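Local atomic coordinates of envelopment polyprotein (Bovine Schmallenberg virus BH80/Germany/2011, PDB entry 7A56), a protein that is the envelope glycoprotein Gc of an orthobunyavirus, a class II fusion protein that probably merges the viral and host membranes during entry. Residues E76-G84 with K329-N337; A376-C387 with I399-S410. All blocks are in the same frame, centred on the assembly; numbering follows the deposited sequence.

Contact 1. Residues E76-G84 with K329-N337; sequences ESHIPAING and KVSSVGTIN
T335 CG2 and N337 OD1 lie obliquely to the imidazole of H78 and touch the residue at CB. They are 3.6 and 3.5 Å from H78 CB. At the ring edge, in its plane, a water sits 2.6 Å from H78 ND1. The same water donates to E76 OE1 and N337 OD1, so it joins the two strands. These are neighbouring antiparallel strands, 70-80 and 335-343, in the middle of a sheet that continues on to 226-231. With CG between the backbone N and the carbonyl carbon (chi1 46°), the H78 ring turns away from the partner strand, toward that water and D229 of the second subunit. H78 NE2 bonds to this D229, while N337 ND2 bonds to D229 of its own chain. I79 and I336 form the hydrogen-bonded pair, and each backbone N bonds to the other's carbonyl O. Their side chains lie side by side and point the same way, I79 CG2 being 3.8 Å from I336 CB. On that face I79 also meets I104 and I336 meets L228 and I230. Further along, A81 is the centre of an inverse gamma turn, and its methyl packs on V333 CG2. A81 O accepts from V333 N. S332 OG accepts from G334 N at 3.2 Å in an ST turn, and it also bonds to T232 of the second subunit. I82 CG1 lies 3.6 Å from S332 CA. A81 N donates to G334 O almost straight, 177° at the hydrogen, but from 52° above the carbonyl plane.

Contact 2. Residues A376-C387 with I399-S410; sequences ALKLSTNTIGSC and IIAVDPMQSEYS
L379 lies across the Y409 ring at about a right angle, and this is the tightly packed end of the contact. L379 CD1 sits 4.1 Å above one face of the ring, offset toward the rim, and L379 CB is 3.7 Å from Y409 CE1. Q406 NE2 lies over the opposite face, held there by its bond to E408 O. The phenol OH donates to Q406 O and takes a weak bond from D403 N, so it braces the type I turn from D403 to Q406. D403 OD1 adds an Asx turn by accepting from M405 N. V402 bridges the two strand pairs. With CG1 anti to the carbonyl carbon (chi1 -59°), that methyl reaches L379 CD1 and C387 SG, the latter at 3.9 Å. Its CG2 is 3.6 Å from both T381 OG1 and T383 O. T381 OG1 also donates to T383 O, in the carbonyl plane and on a lone pair. P404 CD packs crosswise on I384 CG1 at 3.6 Å.

The face of A376, K378, E408 and S410 is looser and nearer solvent. K378 and E408 run side by side, but their charged atoms are not in contact, K378 NZ being 4.6 Å from E408 OE2. K378 has a weak, long ion pair with E360.

Seven backbone hydrogen bonds join the segments, along 376-381 with 407-410 and along 385-387 with 399-402. The two pairs belong to different four-stranded sheets, with the C387-C427 disulfide on the inner side of one. The arrangement is consistent with the beta-sandwich, immunoglobulin-like domain III of class II fusion proteins.

From the N terminus the chain first runs through 76-84, then through 244 residues, about half of them strand, before 329-337 closes contact 1. Contact 2 opens afterwards and closes over a short connection of 11 residues. The two are in series and neither nests in nor crosses the other. They nevertheless touch, although their centres are 18 Å apart. I82 CG2 packs on S386 OG at 3.4 Å and on I399 CD1, S331 CB also meets I399 CD1, and N83 ND2 meets A401 CB. These residues of contact 1 thus rest on strands 385-391 and 399-402 of the C-terminal domain, probably a beta-sandwich. Both contacts also touch the second subunit.

Contact 1. Residues E76-G84 with K329-N337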
ATOM      1  N   GLU A  76     -33.480   3.846   8.810  1.00 24.50           N
ATOM      2  CA  GLU A  76     -32.029   3.970   8.777  1.00 24.26           C
ATOM      3  C   GLU A  76     -31.471   2.926   7.823  1.00 23.90           C
ATOM      4  O   GLU A  76     -31.974   1.808   7.771  1.00 23.56           O
ATOM      5  CB  GLU A  76     -31.474   3.774  10.186  1.00 27.22           C
ATOM      6  CG  GLU A  76     -29.985   4.079  10.312  1.00 36.56           C
ATOM      7  CD  GLU A  76     -29.121   2.822  10.176  1.00 45.44           C
ATOM      8  OE1 GLU A  76     -27.959   2.891  10.616  1.00 55.33           O
ATOM      9  OE2 GLU A  76     -29.598   1.753   9.672  1.00 46.09           O
ATOM     10  N   SER A  77     -30.397   3.266   7.089  1.00 22.63           N
ATOM     11  CA  SER A  77     -29.752   2.259   6.249  1.00 23.14           C
ATOM     12  C   SER A  77     -28.349   2.784   5.934  1.00 20.69           C
ATOM     13  O   SER A  77     -27.858   3.733   6.568  1.00 20.07           O
ATOM     14  CB  SER A  77     -30.580   1.966   4.993  1.00 24.76           C
ATOM     15  OG  SER A  77     -30.131   0.793   4.326  1.00 23.31           O
ATOM     16  N   HIS A  78     -27.702   2.165   4.955  1.00 19.79           N
ATOM     17  CA  HIS A  78     -26.344   2.564   4.577  1.00 20.31           C
ATOM     18  C   HIS A  78     -26.122   2.221   3.115  1.00 23.91           C
ATOM     19  O   HIS A  78     -26.787   1.332   2.561  1.00 22.52           O
ATOM     20  CB  HIS A  78     -25.277   1.861   5.429  1.00 22.80           C
ATOM     21  CG  HIS A  78     -25.511   0.386   5.576  1.00 23.83           C
ATOM     22  ND1 HIS A  78     -26.129  -0.171   6.686  1.00 25.41           N
ATOM     23  CD2 HIS A  78     -25.274  -0.643   4.733  1.00 22.96           C
ATOM     24  CE1 HIS A  78     -26.248  -1.478   6.521  1.00 26.13           C
ATOM     25  NE2 HIS A  78     -25.738  -1.792   5.345  1.00 24.43           N
ATOM     26  N   ILE A  79     -25.115   2.875   2.511  1.00 22.03           N
ATOM     27  CA  ILE A  79     -24.792   2.672   1.115  1.00 20.12           C
ATOM     28  C   ILE A  79     -23.279   2.796   0.956  1.00 20.43           C
ATOM     29  O   ILE A  79     -22.674   3.652   1.617  1.00 22.28           O
ATOM     30  CB  ILE A  79     -25.509   3.691   0.194  1.00 21.05           C
ATOM     31  CG1 ILE A  79     -25.115   3.522  -1.273  1.00 24.14           C
ATOM     32  CG2 ILE A  79     -25.285   5.141   0.624  1.00 20.05           C
ATOM     33  CD1 ILE A  79     -25.970   4.359  -2.215  1.00 24.20           C
ATOM     34  N   PRO A  80     -22.647   1.947   0.134  1.00 18.44           N
ATOM     35  CA  PRO A  80     -21.183   2.067  -0.083  1.00 20.10           C
ATOM     36  C   PRO A  80     -20.807   3.433  -0.601  1.00 21.64           C
ATOM     37  O   PRO A  80     -21.496   3.981  -1.467  1.00 21.93           O
ATOM     38  CB  PRO A  80     -20.890   0.996  -1.143  1.00 21.01           C
ATOM     39  CG  PRO A  80     -21.986  -0.069  -0.856  1.00 19.31           C
ATOM     40  CD  PRO A  80     -23.223   0.752  -0.534  1.00 17.04           C
ATOM     41  N   ALA A  81     -19.650   3.946  -0.134  1.00 21.26           N
ATOM     42  CA  ALA A  81     -19.151   5.225  -0.645  1.00 22.17           C
ATOM     43  C   ALA A  81     -18.499   4.919  -1.988  1.00 23.47           C
ATOM     44  O   ALA A  81     -17.282   4.753  -2.082  1.00 22.25           O
ATOM     45  CB  ALA A  81     -18.174   5.877   0.331  1.00 20.36           C
ATOM     46  N   ILE A  82     -19.340   4.801  -3.032  1.00 21.95           N
ATOM     47  CA  ILE A  82     -18.905   4.432  -4.379  1.00 22.79           C
ATOM     48  C   ILE A  82     -19.379   5.504  -5.345  1.00 23.24           C
ATOM     49  O   ILE A  82     -20.541   5.885  -5.329  1.00 22.23           O
ATOM     50  CB  ILE A  82     -19.428   3.037  -4.800  1.00 24.34           C
ATOM     51  CG1 ILE A  82     -18.665   1.974  -4.023  1.00 21.70           C
ATOM     52  CG2 ILE A  82     -19.278   2.821  -6.349  1.00 24.51           C
ATOM     53  CD1 ILE A  82     -19.196   0.516  -4.209  1.00 23.68           C
ATOM     54  N   ASN A  83     -18.472   5.998  -6.185  1.00 19.58           N
ATOM     55  CA  ASN A  83     -18.822   7.086  -7.113  1.00 22.21           C
ATOM     56  C   ASN A  83     -20.003   6.746  -8.038  1.00 26.04           C
ATOM     57  O   ASN A  83     -19.949   5.788  -8.812  1.00 25.82           O
ATOM     58  CB  ASN A  83     -17.567   7.420  -7.936  1.00 24.46           C
ATOM     59  CG  ASN A  83     -17.776   8.634  -8.809  1.00 31.66           C
ATOM     60  OD1 ASN A  83     -17.761   9.765  -8.348  1.00 27.38           O
ATOM     61  ND2 ASN A  83     -17.992   8.392 -10.069  1.00 36.58           N
ATOM     62  N   GLY A  84     -21.045   7.595  -8.025  1.00 23.30           N
ATOM     63  CA  GLY A  84     -22.217   7.435  -8.857  1.00 24.36           C
ATOM     64  C   GLY A  84     -23.343   6.602  -8.240  1.00 22.43           C
ATOM     65  O   GLY A  84     -24.439   6.583  -8.786  1.00 27.67           O
ATOM     66  N   LYS A 329      -9.283   7.092  -9.675  1.00 29.04           N
ATOM     67  CA  LYS A 329     -10.539   6.363  -9.643  1.00 31.32           C
ATOM     68  C   LYS A 329     -10.374   5.087  -8.828  1.00 28.34           C
ATOM     69  O   LYS A 329      -9.440   4.303  -9.028  1.00 29.20           O
ATOM     70  CB  LYS A 329     -10.981   6.020 -11.060  1.00 35.69           C
ATOM     71  CG  LYS A 329     -11.207   7.242 -11.912  1.00 43.24           C
ATOM     72  CD  LYS A 329     -11.885   6.908 -13.232  1.00 49.06           C
ATOM     73  CE  LYS A 329     -10.979   7.259 -14.434  1.00 56.68           C
ATOM     74  NZ  LYS A 329     -11.703   7.184 -15.745  1.00 58.50           N
ATOM     75  N   VAL A 330     -11.330   4.870  -7.942  1.00 25.68           N
ATOM     76  CA  VAL A 330     -11.284   3.867  -6.909  1.00 24.55           C
ATOM     77  C   VAL A 330     -12.684   3.261  -6.828  1.00 28.09           C
ATOM     78  O   VAL A 330     -13.664   3.826  -7.324  1.00 29.74           O
ATOM     79  CB  VAL A 330     -10.863   4.454  -5.540  1.00 26.37           C
ATOM     80  CG1 VAL A 330      -9.463   5.010  -5.564  1.00 26.52           C
ATOM     81  CG2 VAL A 330     -11.848   5.591  -5.084  1.00 26.52           C
ATOM     82  N   SER A 331     -12.774   2.109  -6.169  1.00 27.51           N
ATOM     83  CA  SER A 331     -14.076   1.526  -5.977  1.00 24.99           C
ATOM     84  C   SER A 331     -14.649   2.098  -4.655  1.00 24.01           C
ATOM     85  O   SER A 331     -14.794   3.312  -4.531  1.00 28.96           O
ATOM     86  CB  SER A 331     -13.951   0.010  -6.030  1.00 24.59           C
ATOM     87  OG  SER A 331     -12.891  -0.505  -5.220  1.00 27.89           O
ATOM     88  N   SER A 332     -14.908   1.290  -3.634  1.00 24.40           N
ATOM     89  CA  SER A 332     -15.457   1.825  -2.373  1.00 22.85           C
ATOM     90  C   SER A 332     -14.394   2.526  -1.535  1.00 22.78           C
ATOM     91  O   SER A 332     -13.306   2.000  -1.364  1.00 22.98           O
ATOM     92  CB  SER A 332     -16.035   0.711  -1.506  1.00 23.92           C
ATOM     93  OG  SER A 332     -16.670   1.291  -0.366  1.00 24.18           O
ATOM     94  N   VAL A 333     -14.725   3.682  -0.944  1.00 20.55           N
ATOM     95  CA  VAL A 333     -13.844   4.271   0.090  1.00 21.38           C
ATOM     96  C   VAL A 333     -14.462   4.198   1.483  1.00 23.76           C
ATOM     97  O   VAL A 333     -13.936   4.814   2.428  1.00 23.63           O
ATOM     98  CB  VAL A 333     -13.457   5.732  -0.247  1.00 21.66           C
ATOM     99  CG1 VAL A 333     -12.736   5.806  -1.626  1.00 19.65           C
ATOM    100  CG2 VAL A 333     -14.714   6.588  -0.307  1.00 20.41           C
ATOM    101  N   GLY A 334     -15.564   3.481   1.646  1.00 22.39           N
ATOM    102  CA  GLY A 334     -16.119   3.413   2.964  1.00 19.52           C
ATOM    103  C   GLY A 334     -17.626   3.175   2.886  1.00 19.73           C
ATOM    104  O   GLY A 334     -18.126   2.628   1.902  1.00 23.46           O
ATOM    105  N   THR A 335     -18.321   3.603   3.936  1.00 18.39           N
ATOM    106  CA  THR A 335     -19.791   3.432   4.038  1.00 20.15           C
ATOM    107  C   THR A 335     -20.440   4.763   4.405  1.00 22.17           C
ATOM    108  O   THR A 335     -20.008   5.436   5.364  1.00 22.24           O
ATOM    109  CB  THR A 335     -20.134   2.398   5.116  1.00 22.69           C
ATOM    110  OG1 THR A 335     -19.501   1.141   4.877  1.00 27.93           O
ATOM    111  CG2 THR A 335     -21.729   2.227   5.268  1.00 19.33           C
ATOM    112  N   ILE A 336     -21.501   5.136   3.692  1.00 24.15           N
ATOM    113  CA  ILE A 336     -22.351   6.260   4.078  1.00 20.78           C
ATOM    114  C   ILE A 336     -23.550   5.724   4.868  1.00 23.46           C
ATOM    115  O   ILE A 336     -24.370   4.964   4.331  1.00 21.31           O
ATOM    116  CB  ILE A 336     -22.833   7.076   2.849  1.00 22.10           C
ATOM    117  CG1 ILE A 336     -21.654   7.521   1.930  1.00 26.03           C
ATOM    118  CG2 ILE A 336     -23.699   8.334   3.286  1.00 23.79           C
ATOM    119  CD1 ILE A 336     -20.642   8.351   2.616  1.00 27.11           C
ATOM    120  N   ASN A 337     -23.647   6.096   6.152  1.00 21.20           N
ATOM    121  CA  ASN A 337     -24.842   5.805   6.948  1.00 20.72           C
ATOM    122  C   ASN A 337     -25.822   6.952   6.819  1.00 22.71           C
ATOM    123  O   ASN A 337     -25.407   8.111   6.686  1.00 23.84           O
ATOM    124  CB  ASN A 337     -24.435   5.583   8.409  1.00 23.96           C
ATOM    125  CG  ASN A 337     -23.521   4.417   8.557  1.00 25.85           C
ATOM    126  OD1 ASN A 337     -23.929   3.293   8.323  1.00 25.38           O
ATOM    127  ND2 ASN A 337     -22.259   4.658   8.901  1.00 22.12           N
TER
HETATM  128  O   HOH W   1     -26.374   1.301   8.861  1.00 45.38           O
HETATM  129  O   HOH W   2     -15.802   5.145  -6.231  1.00 25.82           O

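Contact 2. Residues A376-C387 with I399-S410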
ATOM      1  N   ALA A 376     -11.569   0.854 -26.252  1.00 52.32           N
ATOM      2  CA  ALA A 376     -12.507   1.973 -26.218  1.00 50.53           C
ATOM      3  C   ALA A 376     -13.937   1.444 -26.311  1.00 47.13           C
ATOM      4  O   ALA A 376     -14.287   0.721 -27.249  1.00 47.92           O
ATOM      5  CB  ALA A 376     -12.235   2.950 -27.366  1.00 52.46           C
ATOM      6  N   LEU A 377     -14.758   1.820 -25.352  1.00 45.98           N
ATOM      7  CA  LEU A 377     -16.171   1.494 -25.335  1.00 46.16           C
ATOM      8  C   LEU A 377     -16.994   2.761 -25.543  1.00 46.37           C
ATOM      9  O   LEU A 377     -16.699   3.816 -24.958  1.00 45.07           O
ATOM     10  CB  LEU A 377     -16.550   0.838 -23.999  1.00 43.49           C
ATOM     11  CG  LEU A 377     -16.147  -0.633 -23.796  1.00 45.60           C
ATOM     12  CD1 LEU A 377     -14.648  -0.806 -23.634  1.00 46.22           C
ATOM     13  CD2 LEU A 377     -16.840  -1.212 -22.573  1.00 43.61           C
ATOM     14  N   LYS A 378     -18.055   2.644 -26.340  1.00 46.36           N
ATOM     15  CA  LYS A 378     -19.152   3.606 -26.300  1.00 48.42           C
ATOM     16  C   LYS A 378     -20.351   2.972 -25.587  1.00 44.02           C
ATOM     17  O   LYS A 378     -20.884   1.950 -26.051  1.00 43.38           O
ATOM     18  CB  LYS A 378     -19.530   4.073 -27.709  1.00 55.14           C
ATOM     19  CG  LYS A 378     -18.456   4.920 -28.384  1.00 61.09           C
ATOM     20  CD  LYS A 378     -19.086   6.069 -29.152  1.00 67.53           C
ATOM     21  CE  LYS A 378     -18.061   6.799 -29.999  1.00 72.96           C
ATOM     22  NZ  LYS A 378     -17.875   6.206 -31.366  1.00 76.66           N
ATOM     23  N   LEU A 379     -20.768   3.605 -24.487  1.00 44.15           N
ATOM     24  CA  LEU A 379     -21.822   3.129 -23.583  1.00 45.11           C
ATOM     25  C   LEU A 379     -23.004   4.081 -23.595  1.00 44.39           C
ATOM     26  O   LEU A 379     -22.818   5.303 -23.606  1.00 45.03           O
ATOM     27  CB  LEU A 379     -21.370   3.044 -22.123  1.00 47.06           C
ATOM     28  CG  LEU A 379     -20.316   2.022 -21.764  1.00 52.36           C
ATOM     29  CD1 LEU A 379     -20.371   1.764 -20.289  1.00 49.82           C
ATOM     30  CD2 LEU A 379     -20.548   0.761 -22.559  1.00 53.90           C
ATOM     31  N   SER A 380     -24.209   3.509 -23.548  1.00 42.21           N
ATOM     32  CA  SER A 380     -25.448   4.232 -23.251  1.00 42.83           C
ATOM     33  C   SER A 380     -25.977   3.782 -21.890  1.00 37.61           C
ATOM     34  O   SER A 380     -25.843   2.616 -21.516  1.00 37.46           O
ATOM     35  CB  SER A 380     -26.510   4.001 -24.325  1.00 44.37           C
ATOM     36  OG  SER A 380     -26.229   4.771 -25.471  1.00 49.23           O
ATOM     37  N   THR A 381     -26.523   4.722 -21.134  1.00 38.36           N
ATOM     38  CA  THR A 381     -27.095   4.379 -19.837  1.00 35.60           C
ATOM     39  C   THR A 381     -28.264   5.304 -19.565  1.00 36.59           C
ATOM     40  O   THR A 381     -28.276   6.469 -19.982  1.00 36.47           O
ATOM     41  CB  THR A 381     -26.041   4.455 -18.704  1.00 36.37           C
ATOM     42  OG1 THR A 381     -26.658   4.181 -17.443  1.00 34.61           O
ATOM     43  CG2 THR A 381     -25.343   5.856 -18.653  1.00 36.70           C
ATOM     44  N   ASN A 382     -29.279   4.762 -18.902  1.00 35.48           N
ATOM     45  CA  ASN A 382     -30.436   5.581 -18.553  1.00 37.23           C
ATOM     46  C   ASN A 382     -30.244   6.316 -17.217  1.00 34.82           C
ATOM     47  O   ASN A 382     -31.152   7.057 -16.794  1.00 35.95           O
ATOM     48  CB  ASN A 382     -31.727   4.717 -18.561  1.00 38.64           C
ATOM     49  CG  ASN A 382     -31.746   3.616 -17.478  1.00 37.42           C
ATOM     50  OD1 ASN A 382     -30.725   3.140 -16.990  1.00 37.34           O
ATOM     51  ND2 ASN A 382     -32.942   3.212 -17.115  1.00 40.93           N
ATOM     52  N   THR A 383     -29.058   6.208 -16.606  1.00 32.49           N
ATOM     53  CA  THR A 383     -28.830   6.753 -15.276  1.00 31.38           C
ATOM     54  C   THR A 383     -27.328   6.882 -15.001  1.00 30.66           C
ATOM     55  O   THR A 383     -26.526   6.058 -15.424  1.00 26.99           O
ATOM     56  CB  THR A 383     -29.491   5.892 -14.167  1.00 31.54           C
ATOM     57  OG1 THR A 383     -29.359   6.541 -12.895  1.00 29.92           O
ATOM     58  CG2 THR A 383     -28.933   4.457 -14.057  1.00 28.47           C
ATOM     59  N   ILE A 384     -26.986   7.911 -14.237  1.00 31.62           N
ATOM     60  CA  ILE A 384     -25.749   7.893 -13.476  1.00 29.94           C
ATOM     61  C   ILE A 384     -25.772   6.666 -12.596  1.00 27.34           C
ATOM     62  O   ILE A 384     -26.792   6.366 -11.971  1.00 27.58           O
ATOM     63  CB  ILE A 384     -25.645   9.167 -12.626  1.00 31.38           C
ATOM     64  CG1 ILE A 384     -25.551  10.401 -13.541  1.00 32.23           C
ATOM     65  CG2 ILE A 384     -24.457   9.045 -11.621  1.00 30.82           C
ATOM     66  CD1 ILE A 384     -25.768  11.714 -12.795  1.00 35.16           C
ATOM     67  N   GLY A 385     -24.662   5.938 -12.529  1.00 24.92           N
ATOM     68  CA  GLY A 385     -24.661   4.760 -11.676  1.00 22.41           C
ATOM     69  C   GLY A 385     -23.268   4.153 -11.620  1.00 25.42           C
ATOM     70  O   GLY A 385     -22.281   4.768 -12.031  1.00 25.98           O
ATOM     71  N   SER A 386     -23.208   2.945 -11.105  1.00 29.86           N
ATOM     72  CA  SER A 386     -21.951   2.234 -10.942  1.00 29.45           C
ATOM     73  C   SER A 386     -22.240   0.809 -11.370  1.00 26.37           C
ATOM     74  O   SER A 386     -23.239   0.248 -10.948  1.00 25.73           O
ATOM     75  CB  SER A 386     -21.481   2.265  -9.483  1.00 30.11           C
ATOM     76  OG  SER A 386     -20.253   1.556  -9.351  1.00 30.41           O
ATOM     77  N   CYS A 387     -21.409   0.239 -12.239  1.00 26.04           N
ATOM     78  CA  CYS A 387     -21.646  -1.088 -12.783  1.00 27.04           C
ATOM     79  C   CYS A 387     -20.484  -2.018 -12.519  1.00 27.72           C
ATOM     80  O   CYS A 387     -19.331  -1.616 -12.590  1.00 27.23           O
ATOM     81  CB  CYS A 387     -21.837  -1.041 -14.295  1.00 31.19           C
ATOM     82  SG  CYS A 387     -23.325  -0.235 -14.766  1.00 35.36           S
ATOM     83  N   ILE A 399     -15.272  -2.175 -11.030  1.00 27.14           N
ATOM     84  CA  ILE A 399     -16.535  -1.462 -11.201  1.00 29.50           C
ATOM     85  C   ILE A 399     -16.206  -0.198 -11.967  1.00 27.91           C
ATOM     86  O   ILE A 399     -15.088   0.332 -11.878  1.00 29.83           O
ATOM     87  CB  ILE A 399     -17.209  -1.144  -9.841  1.00 30.73           C
ATOM     88  CG1 ILE A 399     -16.357  -0.178  -9.071  1.00 32.69           C
ATOM     89  CG2 ILE A 399     -17.342  -2.382  -8.983  1.00 28.30           C
ATOM     90  CD1 ILE A 399     -17.123   0.502  -7.958  1.00 39.90           C
ATOM     91  N   ILE A 400     -17.169   0.262 -12.758  1.00 26.35           N
ATOM     92  CA  ILE A 400     -16.999   1.447 -13.587  1.00 29.12           C
ATOM     93  C   ILE A 400     -18.200   2.372 -13.387  1.00 28.67           C
ATOM     94  O   ILE A 400     -19.355   1.926 -13.380  1.00 27.41           O
ATOM     95  CB  ILE A 400     -16.815   1.070 -15.078  1.00 29.79           C
ATOM     96  CG1 ILE A 400     -16.283   2.263 -15.908  1.00 28.86           C
ATOM     97  CG2 ILE A 400     -18.118   0.443 -15.626  1.00 29.49           C
ATOM     98  CD1 ILE A 400     -15.902   1.875 -17.361  1.00 33.77           C
ATOM     99  N   ALA A 401     -17.933   3.670 -13.226  1.00 30.08           N
ATOM    100  CA  ALA A 401     -19.037   4.618 -13.108  1.00 32.37           C
ATOM    101  C   ALA A 401     -19.573   4.926 -14.497  1.00 29.67           C
ATOM    102  O   ALA A 401     -18.809   5.165 -15.420  1.00 28.22           O
ATOM    103  CB  ALA A 401     -18.581   5.911 -12.440  1.00 29.93           C
ATOM    104  N   VAL A 402     -20.894   4.926 -14.639  1.00 26.11           N
ATOM    105  CA  VAL A 402     -21.539   5.240 -15.909  1.00 29.57           C
ATOM    106  C   VAL A 402     -22.295   6.553 -15.761  1.00 31.40           C
ATOM    107  O   VAL A 402     -22.777   6.915 -14.668  1.00 32.28           O
ATOM    108  CB  VAL A 402     -22.478   4.111 -16.414  1.00 30.31           C
ATOM    109  CG1 VAL A 402     -21.666   2.788 -16.585  1.00 30.66           C
ATOM    110  CG2 VAL A 402     -23.687   3.888 -15.494  1.00 27.08           C
ATOM    111  N   ASP A 403     -22.416   7.248 -16.872  1.00 31.61           N
ATOM    112  CA  ASP A 403     -22.819   8.642 -16.869  1.00 34.12           C
ATOM    113  C   ASP A 403     -23.536   8.910 -18.184  1.00 37.24           C
ATOM    114  O   ASP A 403     -22.964   8.680 -19.249  1.00 39.66           O
ATOM    115  CB  ASP A 403     -21.564   9.513 -16.679  1.00 36.75           C
ATOM    116  CG  ASP A 403     -21.821  11.025 -16.780  1.00 40.54           C
ATOM    117  OD1 ASP A 403     -22.964  11.486 -16.678  1.00 41.62           O
ATOM    118  OD2 ASP A 403     -20.831  11.769 -16.953  1.00 42.62           O
ATOM    119  N   PRO A 404     -24.814   9.309 -18.148  1.00 35.14           N
ATOM    120  CA  PRO A 404     -25.481   9.761 -19.375  1.00 37.52           C
ATOM    121  C   PRO A 404     -24.759  10.873 -20.121  1.00 38.03           C
ATOM    122  O   PRO A 404     -25.030  11.043 -21.300  1.00 40.33           O
ATOM    123  CB  PRO A 404     -26.851  10.254 -18.875  1.00 37.07           C
ATOM    124  CG  PRO A 404     -27.054   9.587 -17.558  1.00 33.84           C
ATOM    125  CD  PRO A 404     -25.676   9.419 -16.965  1.00 34.59           C
ATOM    126  N   MET A 405     -23.947  11.701 -19.465  1.00 36.70           N
ATOM    127  CA  MET A 405     -23.312  12.826 -20.142  1.00 38.16           C
ATOM    128  C   MET A 405     -21.958  12.430 -20.698  1.00 39.11           C
ATOM    129  O   MET A 405     -21.253  13.289 -21.242  1.00 41.33           O
ATOM    130  CB  MET A 405     -23.105  14.027 -19.198  1.00 39.50           C
ATOM    131  CG  MET A 405     -24.327  14.514 -18.434  1.00 45.28           C
ATOM    132  SD  MET A 405     -25.518  15.067 -19.633  1.00 56.29           S
ATOM    133  CE  MET A 405     -24.714  16.403 -20.454  1.00 54.60           C
ATOM    134  N   GLN A 406     -21.565  11.168 -20.531  1.00 36.64           N
ATOM    135  CA  GLN A 406     -20.307  10.675 -21.110  1.00 43.85           C
ATOM    136  C   GLN A 406     -20.569   9.426 -21.945  1.00 44.22           C
ATOM    137  O   GLN A 406     -21.162   8.468 -21.457  1.00 46.91           O
ATOM    138  CB  GLN A 406     -19.276  10.374 -20.003  1.00 45.47           C
ATOM    139  CG  GLN A 406     -17.907   9.921 -20.525  1.00 53.21           C
ATOM    140  CD  GLN A 406     -16.846   9.875 -19.440  1.00 58.41           C
ATOM    141  OE1 GLN A 406     -16.766  10.779 -18.583  1.00 57.22           O
ATOM    142  NE2 GLN A 406     -16.001   8.825 -19.478  1.00 58.60           N
ATOM    143  N   SER A 407     -20.100   9.426 -23.193  1.00 47.41           N
ATOM    144  CA  SER A 407     -20.348   8.276 -24.050  1.00 48.60           C
ATOM    145  C   SER A 407     -19.125   7.391 -24.240  1.00 48.15           C
ATOM    146  O   SER A 407     -19.280   6.193 -24.493  1.00 49.49           O
ATOM    147  CB  SER A 407     -20.848   8.739 -25.415  1.00 49.69           C
ATOM    148  OG  SER A 407     -19.763   8.833 -26.309  1.00 52.55           O
ATOM    149  N   GLU A 408     -17.925   7.950 -24.114  1.00 49.34           N
ATOM    150  CA  GLU A 408     -16.682   7.236 -24.386  1.00 50.36           C
ATOM    151  C   GLU A 408     -16.009   6.845 -23.075  1.00 44.45           C
ATOM    152  O   GLU A 408     -15.879   7.672 -22.160  1.00 43.26           O
ATOM    153  CB  GLU A 408     -15.757   8.098 -25.249  1.00 58.67           C
ATOM    154  CG  GLU A 408     -16.263   8.239 -26.665  1.00 67.56           C
ATOM    155  CD  GLU A 408     -15.328   9.054 -27.543  1.00 76.91           C
ATOM    156  OE1 GLU A 408     -14.232   9.448 -27.067  1.00 77.71           O
ATOM    157  OE2 GLU A 408     -15.687   9.295 -28.719  1.00 86.40           O
ATOM    158  N   TYR A 409     -15.632   5.571 -22.969  1.00 43.20           N
ATOM    159  CA  TYR A 409     -14.991   4.986 -21.793  1.00 41.85           C
ATOM    160  C   TYR A 409     -13.831   4.144 -22.300  1.00 47.36           C
ATOM    161  O   TYR A 409     -13.947   3.538 -23.360  1.00 48.58           O
ATOM    162  CB  TYR A 409     -15.976   4.097 -20.995  1.00 42.94           C
ATOM    163  CG  TYR A 409     -17.186   4.848 -20.495  1.00 41.80           C
ATOM    164  CD1 TYR A 409     -18.237   5.161 -21.354  1.00 43.42           C
ATOM    165  CD2 TYR A 409     -17.272   5.260 -19.152  1.00 40.74           C
ATOM    166  CE1 TYR A 409     -19.330   5.876 -20.909  1.00 41.87           C
ATOM    167  CE2 TYR A 409     -18.375   5.973 -18.692  1.00 38.35           C
ATOM    168  CZ  TYR A 409     -19.382   6.276 -19.571  1.00 40.70           C
ATOM    169  OH  TYR A 409     -20.443   6.985 -19.124  1.00 37.02           O
ATOM    170  N   SER A 410     -12.699   4.127 -21.600  1.00 47.19           N
ATOM    171  CA  SER A 410     -11.610   3.254 -22.036  1.00 47.84           C
ATOM    172  C   SER A 410     -11.123   2.410 -20.873  1.00 43.93           C
ATOM    173  O   SER A 410     -11.081   2.877 -19.737  1.00 45.28           O
ATOM    174  CB  SER A 410     -10.435   4.037 -22.634  1.00 54.02           C
ATOM    175  OG  SER A 410     -10.007   5.044 -21.759  1.00 56.90           O
TER